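Long-range contacts in aminotransferase, classes I and II (PDB 3H14), which probably transfers amino groups between L-aspartate and 2-oxoglutarate, using pyridoxal 5'-phosphate as cofactor: residues A[69-78]-A[89-97]; A[138-146]-A[156-165]. All blocks are in the same frame, centred on the assembly; numbering follows the deposited sequence.

The two contacts show how the two outermost strands of one seven-stranded sheet can be covered by quite different means. Contact 1 sets helix 71-85 against strand 94-97 at one border, whereas contact 2 covers strand 138-143 at the other with the chain that leads into strand 164-168. Their centres lie about 32 Å apart and they do not touch. Both are partly buried, with an apolar centre and a more polar margin. In contact 1 an arginine binds a strand carbonyl directly and one water bridges backbone atoms; contact 2 has no direct hydrogen bond between its segments, and two waters join an aspartate to the backbone. Contact 1 buries more surface, 550 against 290 Å².

Contact 1: residues A[69-78]-A[89-97]; sequences GLPALRQRIA and LDPGRVVIT
Helix 71-85 lies against the outermost strand, 94-97, of the large seven-stranded sheet, with Ile77 meeting Val94 and Ile96 at the centre. The axes of helix 71-78 and strand 94-97 come within 8.3 Å, with 120° between their directions. Ile77 reaches across with both branches: its CG2 meets Val94 CG1 at 3.7 Å, while its CD1 presses on Ile96 CD1 at 3.5 Å, a tight pair. Leu73 CG lies 4.0 Å from the same Ile96 CD1, and Ile96 CG1 touches both Gly69 CA and Arg74 CG, each at 3.8 Å. Farther along the helix, Ala78 CB rests over the start of the 3-10 turn at Pro91, and one water links Ala78 O to Leu89 N.

The polar side belongs to Arg74. A bend at chi3 brings its guanidinium group over to the carbonyls of Gly92 and Val94. NE donates to Val94 O at 2.6 Å, nearly in line with the carbonyl (C=O...N 162°) but with N-H...O bent to 146° and the oxygen slightly tilted from the guanidinium plane; NH2 adds a weak bond to that oxygen at 3.1 Å. Val95 pairs through its backbone with Met242 of the antiparallel strand 240-243, and Arg93 with Val244 just beyond it. The Val94 carbonyl faces away from that neighbour, so the arginine supplies an edge carbonyl with a side-chain donor, and its positive charge would probably polarise the peptide group.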
loop_
_atom_site.group_PDB
_atom_site.type_symbol
_atom_site.label_atom_id
_atom_site.label_comp_id
_atom_site.label_asym_id
_atom_site.label_seq_id
_atom_site.Cartn_x
_atom_site.Cartn_y
_atom_site.Cartn_z
ATOM N N GLY A 69 -21.730 4.178 5.299
ATOM C CA GLY A 69 -21.817 4.960 4.049
ATOM C C GLY A 69 -23.042 4.702 3.167
ATOM O O GLY A 69 -24.048 4.184 3.608
ATOM N N LEU A 70 -22.942 5.125 1.914
ATOM C CA LEU A 70 -23.992 4.941 0.913
ATOM C C LEU A 70 -24.358 3.459 0.825
ATOM O O LEU A 70 -23.494 2.631 0.581
ATOM C CB LEU A 70 -23.493 5.448 -0.441
ATOM C CG LEU A 70 -24.431 6.177 -1.381
ATOM C CD1 LEU A 70 -25.229 7.296 -0.676
ATOM C CD2 LEU A 70 -23.627 6.724 -2.573
ATOM N N PRO A 71 -25.641 3.106 1.056
ATOM C CA PRO A 71 -26.067 1.706 0.911
ATOM C C PRO A 71 -25.735 1.042 -0.441
ATOM O O PRO A 71 -25.314 -0.107 -0.476
ATOM C CB PRO A 71 -27.598 1.796 1.109
ATOM C CG PRO A 71 -27.760 3.003 2.019
ATOM C CD PRO A 71 -26.750 3.975 1.527
ATOM N N ALA A 72 -25.952 1.743 -1.546
ATOM C CA ALA A 72 -25.600 1.208 -2.868
ATOM C C ALA A 72 -24.095 0.892 -2.993
ATOM O O ALA A 72 -23.722 -0.059 -3.657
ATOM C CB ALA A 72 -26.018 2.173 -3.968
ATOM N N LEU A 73 -23.248 1.719 -2.395
ATOM C CA LEU A 73 -21.780 1.489 -2.435
ATOM C C LEU A 73 -21.343 0.296 -1.593
ATOM O O LEU A 73 -20.605 -0.563 -2.056
ATOM C CB LEU A 73 -21.040 2.751 -2.012
ATOM C CG LEU A 73 -19.500 2.695 -2.081
ATOM C CD1 LEU A 73 -18.982 2.338 -3.476
ATOM C CD2 LEU A 73 -18.956 4.023 -1.617
ATOM N N ARG A 74 -21.846 0.217 -0.377
ATOM C CA ARG A 74 -21.715 -1.009 0.436
ATOM C C ARG A 74 -22.160 -2.272 -0.290
ATOM O O ARG A 74 -21.484 -3.284 -0.273
ATOM C CB ARG A 74 -22.511 -0.867 1.725
ATOM C CG ARG A 74 -21.990 0.240 2.630
ATOM C CD ARG A 74 -22.899 0.447 3.825
ATOM N NE ARG A 74 -22.584 -0.475 4.891
ATOM C CZ ARG A 74 -23.287 -0.632 6.003
ATOM N NH1 ARG A 74 -24.433 0.024 6.203
ATOM N NH2 ARG A 74 -22.853 -1.498 6.907
ATOM N N GLN A 75 -23.326 -2.213 -0.913
ATOM C CA GLN A 75 -23.845 -3.317 -1.703
ATOM C C GLN A 75 -22.952 -3.649 -2.900
ATOM O O GLN A 75 -22.740 -4.824 -3.224
ATOM C CB GLN A 75 -25.265 -2.960 -2.182
ATOM C CG GLN A 75 -26.303 -3.119 -1.089
ATOM C CD GLN A 75 -27.565 -2.276 -1.289
ATOM O OE1 GLN A 75 -27.890 -1.860 -2.411
ATOM N NE2 GLN A 75 -28.282 -2.027 -0.194
ATOM N N ARG A 76 -22.440 -2.619 -3.566
ATOM C CA ARG A 76 -21.562 -2.843 -4.730
ATOM C C ARG A 76 -20.225 -3.474 -4.350
ATOM O O ARG A 76 -19.682 -4.281 -5.098
ATOM C CB ARG A 76 -21.300 -1.547 -5.500
ATOM C CG ARG A 76 -20.505 -1.717 -6.813
ATOM C CD ARG A 76 -21.242 -2.592 -7.829
ATOM N NE ARG A 76 -20.440 -2.881 -9.011
ATOM C CZ ARG A 76 -19.509 -3.826 -9.087
ATOM N NH1 ARG A 76 -19.210 -4.582 -8.038
ATOM N NH2 ARG A 76 -18.853 -4.013 -10.218
ATOM N N ILE A 77 -19.671 -3.054 -3.225
ATOM C CA ILE A 77 -18.456 -3.666 -2.700
ATOM C C ILE A 77 -18.698 -5.163 -2.353
ATOM O O ILE A 77 -17.907 -6.033 -2.738
ATOM C CB ILE A 77 -17.922 -2.865 -1.507
ATOM C CG1 ILE A 77 -17.392 -1.494 -1.973
ATOM C CG2 ILE A 77 -16.826 -3.636 -0.767
ATOM C CD1 ILE A 77 -17.246 -0.449 -0.854
ATOM N N ALA A 78 -19.797 -5.447 -1.661
ATOM C CA ALA A 78 -20.182 -6.817 -1.335
ATOM C C ALA A 78 -20.209 -7.693 -2.586
ATOM O O ALA A 78 -19.677 -8.804 -2.582
ATOM C CB ALA A 78 -21.557 -6.841 -0.616
ATOM N N LEU A 89 -20.705 -12.150 0.850
ATOM C CA LEU A 89 -20.535 -11.192 1.928
ATOM C C LEU A 89 -21.771 -10.347 2.086
ATOM O O LEU A 89 -22.279 -9.827 1.117
ATOM C CB LEU A 89 -19.332 -10.288 1.636
ATOM C CG LEU A 89 -18.923 -9.241 2.684
ATOM C CD1 LEU A 89 -18.445 -9.903 3.993
ATOM C CD2 LEU A 89 -17.849 -8.307 2.093
ATOM N N ASP A 90 -22.229 -10.205 3.320
ATOM C CA ASP A 90 -23.333 -9.327 3.646
ATOM C C ASP A 90 -22.845 -7.876 3.548
ATOM O O ASP A 90 -21.797 -7.543 4.110
ATOM C CB ASP A 90 -23.817 -9.649 5.058
ATOM C CG ASP A 90 -24.799 -8.636 5.599
ATOM O OD1 ASP A 90 -25.647 -8.126 4.850
ATOM O OD2 ASP A 90 -24.712 -8.350 6.807
ATOM N N PRO A 91 -23.563 -7.017 2.797
ATOM C CA PRO A 91 -23.188 -5.593 2.736
ATOM C C PRO A 91 -23.204 -4.857 4.053
ATOM O O PRO A 91 -22.548 -3.835 4.180
ATOM C CB PRO A 91 -24.207 -4.978 1.765
ATOM C CG PRO A 91 -25.218 -6.018 1.494
ATOM C CD PRO A 91 -24.686 -7.342 1.895
ATOM N N GLY A 92 -23.931 -5.380 5.032
ATOM C CA GLY A 92 -23.929 -4.824 6.378
ATOM C C GLY A 92 -22.555 -4.839 7.025
ATOM O O GLY A 92 -22.302 -4.080 7.945
ATOM N N ARG A 93 -21.678 -5.729 6.566
ATOM C CA ARG A 93 -20.310 -5.832 7.113
ATOM C C ARG A 93 -19.308 -4.909 6.423
ATOM O O ARG A 93 -18.171 -4.860 6.850
ATOM C CB ARG A 93 -19.806 -7.290 7.019
ATOM C CG ARG A 93 -20.429 -8.192 8.077
ATOM C CD ARG A 93 -20.162 -9.647 7.813
ATOM N NE ARG A 93 -18.741 -9.899 7.933
ATOM C CZ ARG A 93 -18.106 -10.975 7.498
ATOM N NH1 ARG A 93 -18.767 -11.993 6.954
ATOM N NH2 ARG A 93 -16.789 -11.053 7.667
ATOM N N VAL A 94 -19.721 -4.242 5.336
ATOM C CA VAL A 94 -18.876 -3.290 4.601
ATOM C C VAL A 94 -19.068 -1.925 5.246
ATOM O O VAL A 94 -20.199 -1.463 5.401
ATOM C CB VAL A 94 -19.229 -3.245 3.094
ATOM C CG1 VAL A 94 -18.348 -2.161 2.291
ATOM C CG2 VAL A 94 -19.066 -4.598 2.505
ATOM N N VAL A 95 -17.972 -1.325 5.724
ATOM C CA VAL A 95 -17.956 0.004 6.269
ATOM C C VAL A 95 -17.166 0.928 5.306
ATOM O O VAL A 95 -15.994 0.670 5.008
ATOM C CB VAL A 95 -17.289 0.011 7.654
ATOM C CG1 VAL A 95 -17.202 1.414 8.239
ATOM C CG2 VAL A 95 -18.032 -0.906 8.609
ATOM N N ILE A 96 -17.809 2.001 4.857
ATOM C CA ILE A 96 -17.192 2.960 3.969
ATOM C C ILE A 96 -16.368 3.918 4.816
ATOM O O ILE A 96 -16.853 4.436 5.815
ATOM C CB ILE A 96 -18.244 3.748 3.205
ATOM C CG1 ILE A 96 -19.173 2.794 2.445
ATOM C CG2 ILE A 96 -17.562 4.750 2.270
ATOM C CD1 ILE A 96 -18.456 1.665 1.630
ATOM N N THR A 97 -15.120 4.148 4.426
ATOM C CA THR A 97 -14.186 4.943 5.220
ATOM C C THR A 97 -13.671 6.106 4.385
ATOM O O THR A 97 -13.764 6.083 3.174
ATOM C CB THR A 97 -12.940 4.121 5.611
ATOM O OG1 THR A 97 -12.278 3.735 4.407
ATOM C CG2 THR A 97 -13.329 2.876 6.393
HETATM O O HOH W 1 -20.523 -11.392 -1.967
#

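Contact 2: residues A[138-146]-A[156-165]; sequences VPVDLPTAP and DFAGLDLAGL
Asp156 OD2, which approaches the Thr144 methyl, is gripped by two donors: the backbone N of Val153 and a water at 2.7 Å. That water in turn accepts from Ala145 N at 3.1 Å. A second water bridges the other carboxylate oxygen to the strand end, donating to Asp156 OD1 at 2.7 Å and to Pro143 O at 2.6 Å. The carboxylate thus meets the end of strand 138-143 through two single waters, and having both oxygens engaged should limit its rotation. The bond to Val153, just ahead of the short helix 154-157 on which Asp156 lies, probably holds the aspartate in place for the two waters.

Beyond this polar end the contact is apolar. Leu142 projects between the two arms of the covering chain. Its CD2 presses on Leu160 CD1 at 3.4 Å, closer than usual for two methyls, as the side chains slide past each other in opposite directions. Its CD1 meets Leu165 CD1 at 3.8 Å, with the Phe157 ring also nearby. With CG anti to the carbonyl carbon (chi1 -48°), the branch points at the covering chain, and chi2 (178°) sends one methyl to Leu160 and the other to Leu165. Val140, two residues back on the same strand face, divides its branches likewise: CG1 touches Leu160 CD1 at 3.8 Å and CG2 reaches Leu162 CD2 at 4.0 Å. A type I turn from Phe157 to Leu160 brings Leu160 over these residues, while Phe157 packs on helix 180-192.

The chain from strand 138-143 passes over strand 117-122 to strand 164-168, all three parallel: a beta-alpha-beta type crossover, here with only a short helix, in the large domain of the fold type I PLP-dependent enzymes.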
loop_
_atom_site.group_PDB
_atom_site.type_symbol
_atom_site.label_atom_id
_atom_site.label_comp_id
_atom_site.label_asym_id
_atom_site.label_seq_id
_atom_site.Cartn_x
_atom_site.Cartn_y
_atom_site.Cartn_z
ATOM N N VAL A 138 2.012 0.684 20.247
ATOM C CA VAL A 138 3.411 0.263 20.165
ATOM C C VAL A 138 3.647 -0.595 18.926
ATOM O O VAL A 138 3.338 -1.804 18.893
ATOM C CB VAL A 138 3.848 -0.477 21.421
ATOM C CG1 VAL A 138 5.331 -0.939 21.254
ATOM C CG2 VAL A 138 3.646 0.399 22.676
ATOM N N PRO A 139 4.228 0.015 17.879
ATOM C CA PRO A 139 4.519 -0.803 16.718
ATOM C C PRO A 139 5.714 -1.705 17.014
ATOM O O PRO A 139 6.625 -1.300 17.700
ATOM C CB PRO A 139 4.791 0.237 15.616
ATOM C CG PRO A 139 5.267 1.457 16.357
ATOM C CD PRO A 139 4.657 1.409 17.720
ATOM N N VAL A 140 5.650 -2.953 16.569
ATOM C CA VAL A 140 6.720 -3.930 16.751
ATOM C C VAL A 140 7.111 -4.366 15.333
ATOM O O VAL A 140 6.433 -5.159 14.695
ATOM C CB VAL A 140 6.285 -5.125 17.640
ATOM C CG1 VAL A 140 7.435 -6.141 17.823
ATOM C CG2 VAL A 140 5.849 -4.626 19.029
ATOM N N ASP A 141 8.210 -3.821 14.831
ATOM C CA ASP A 141 8.693 -4.196 13.503
ATOM C C ASP A 141 9.221 -5.608 13.567
ATOM O O ASP A 141 9.951 -5.955 14.496
ATOM C CB ASP A 141 9.786 -3.240 12.992
ATOM C CG ASP A 141 9.217 -1.938 12.399
ATOM O OD1 ASP A 141 8.325 -2.010 11.534
ATOM O OD2 ASP A 141 9.708 -0.853 12.768
ATOM N N LEU A 142 8.798 -6.417 12.606
ATOM C CA LEU A 142 9.204 -7.787 12.419
ATOM C C LEU A 142 10.089 -7.828 11.166
ATOM O O LEU A 142 9.584 -7.765 10.053
ATOM C CB LEU A 142 7.984 -8.662 12.190
ATOM C CG LEU A 142 6.805 -8.476 13.166
ATOM C CD1 LEU A 142 5.713 -9.380 12.756
ATOM C CD2 LEU A 142 7.262 -8.773 14.593
ATOM N N PRO A 143 11.406 -7.927 11.351
ATOM C CA PRO A 143 12.309 -8.065 10.179
ATOM C C PRO A 143 12.041 -9.345 9.411
ATOM O O PRO A 143 12.269 -10.441 9.918
ATOM C CB PRO A 143 13.715 -8.046 10.795
ATOM C CG PRO A 143 13.523 -7.496 12.189
ATOM C CD PRO A 143 12.141 -7.932 12.623
ATOM N N THR A 144 11.554 -9.218 8.190
ATOM C CA THR A 144 11.233 -10.357 7.391
ATOM C C THR A 144 12.445 -10.757 6.556
ATOM O O THR A 144 13.373 -9.973 6.377
ATOM C CB THR A 144 10.007 -10.049 6.526
ATOM O OG1 THR A 144 10.306 -8.923 5.697
ATOM C CG2 THR A 144 8.861 -9.686 7.441
ATOM N N ALA A 145 12.437 -11.998 6.102
ATOM C CA ALA A 145 13.569 -12.605 5.429
ATOM C C ALA A 145 13.224 -12.854 3.967
ATOM O O ALA A 145 12.061 -13.157 3.633
ATOM C CB ALA A 145 13.929 -13.955 6.144
ATOM N N PRO A 146 14.227 -12.786 3.085
ATOM C CA PRO A 146 14.008 -13.104 1.649
ATOM C C PRO A 146 13.392 -14.496 1.383
ATOM O O PRO A 146 12.471 -14.659 0.578
ATOM C CB PRO A 146 15.410 -12.959 1.045
ATOM C CG PRO A 146 16.081 -11.972 1.938
ATOM C CD PRO A 146 15.615 -12.368 3.332
ATOM N N ASP A 156 8.296 -15.444 13.184
ATOM C CA ASP A 156 8.681 -14.077 13.400
ATOM C C ASP A 156 8.020 -13.426 14.616
ATOM O O ASP A 156 8.541 -12.451 15.150
ATOM C CB ASP A 156 8.359 -13.239 12.161
ATOM C CG ASP A 156 9.302 -13.512 10.984
ATOM O OD1 ASP A 156 10.519 -13.787 11.210
ATOM O OD2 ASP A 156 8.827 -13.411 9.845
ATOM N N PHE A 157 6.871 -13.945 15.050
ATOM C CA PHE A 157 6.203 -13.379 16.226
ATOM C C PHE A 157 5.826 -14.412 17.304
ATOM O O PHE A 157 5.230 -14.064 18.299
ATOM C CB PHE A 157 5.009 -12.507 15.813
ATOM C CG PHE A 157 3.970 -13.222 15.010
ATOM C CD1 PHE A 157 2.921 -13.874 15.637
ATOM C CD2 PHE A 157 4.024 -13.238 13.622
ATOM C CE1 PHE A 157 1.979 -14.521 14.920
ATOM C CE2 PHE A 157 3.068 -13.886 12.892
ATOM C CZ PHE A 157 2.039 -14.535 13.546
ATOM N N ALA A 158 6.274 -15.649 17.151
ATOM C CA ALA A 158 6.094 -16.657 18.186
ATOM C C ALA A 158 6.701 -16.256 19.518
ATOM O O ALA A 158 6.212 -16.670 20.575
ATOM C CB ALA A 158 6.650 -18.039 17.693
ATOM N N GLY A 159 7.725 -15.413 19.500
ATOM C CA GLY A 159 8.384 -14.992 20.725
ATOM C C GLY A 159 7.895 -13.691 21.317
ATOM O O GLY A 159 8.448 -13.226 22.316
ATOM N N LEU A 160 6.830 -13.139 20.715
ATOM C CA LEU A 160 6.395 -11.789 20.967
ATOM C C LEU A 160 4.939 -11.755 21.471
ATOM O O LEU A 160 4.066 -12.402 20.911
ATOM C CB LEU A 160 6.490 -10.962 19.670
ATOM C CG LEU A 160 7.885 -10.775 19.037
ATOM C CD1 LEU A 160 7.826 -9.923 17.761
ATOM C CD2 LEU A 160 8.844 -10.176 20.029
ATOM N N ASP A 161 4.706 -10.927 22.481
ATOM C CA ASP A 161 3.385 -10.736 23.061
ATOM C C ASP A 161 2.789 -9.607 22.282
ATOM O O ASP A 161 3.180 -8.459 22.454
ATOM C CB ASP A 161 3.492 -10.369 24.533
ATOM C CG ASP A 161 2.152 -10.174 25.173
ATOM O OD1 ASP A 161 1.345 -11.127 25.114
ATOM O OD2 ASP A 161 1.898 -9.076 25.691
ATOM N N LEU A 162 1.905 -9.947 21.364
ATOM C CA LEU A 162 1.307 -8.961 20.476
ATOM C C LEU A 162 -0.187 -8.952 20.664
ATOM O O LEU A 162 -0.828 -10.001 20.682
ATOM C CB LEU A 162 1.592 -9.289 19.003
ATOM C CG LEU A 162 3.033 -9.271 18.491
ATOM C CD1 LEU A 162 3.014 -9.660 17.048
ATOM C CD2 LEU A 162 3.651 -7.899 18.705
ATOM N N ALA A 163 -0.738 -7.754 20.670
ATOM C CA ALA A 163 -2.196 -7.533 20.716
ATOM C C ALA A 163 -2.807 -7.629 19.324
ATOM O O ALA A 163 -3.987 -7.972 19.159
ATOM C CB ALA A 163 -2.466 -6.145 21.353
ATOM N N GLY A 164 -1.994 -7.305 18.296
ATOM C CA GLY A 164 -2.409 -7.396 16.928
ATOM C C GLY A 164 -1.271 -7.674 15.970
ATOM O O GLY A 164 -0.071 -7.488 16.311
ATOM N N LEU A 165 -1.669 -8.117 14.787
ATOM C CA LEU A 165 -0.774 -8.345 13.658
ATOM C C LEU A 165 -1.371 -7.793 12.367
ATOM O O LEU A 165 -2.526 -8.073 12.034
ATOM C CB LEU A 165 -0.504 -9.821 13.468
ATOM C CG LEU A 165 0.458 -10.193 12.320
ATOM C CD1 LEU A 165 1.901 -9.804 12.670
ATOM C CD2 LEU A 165 0.344 -11.716 12.008
HETATM O O HOH W 2 11.789 -11.652 12.193
HETATM O O HOH W 3 9.911 -13.416 7.325
#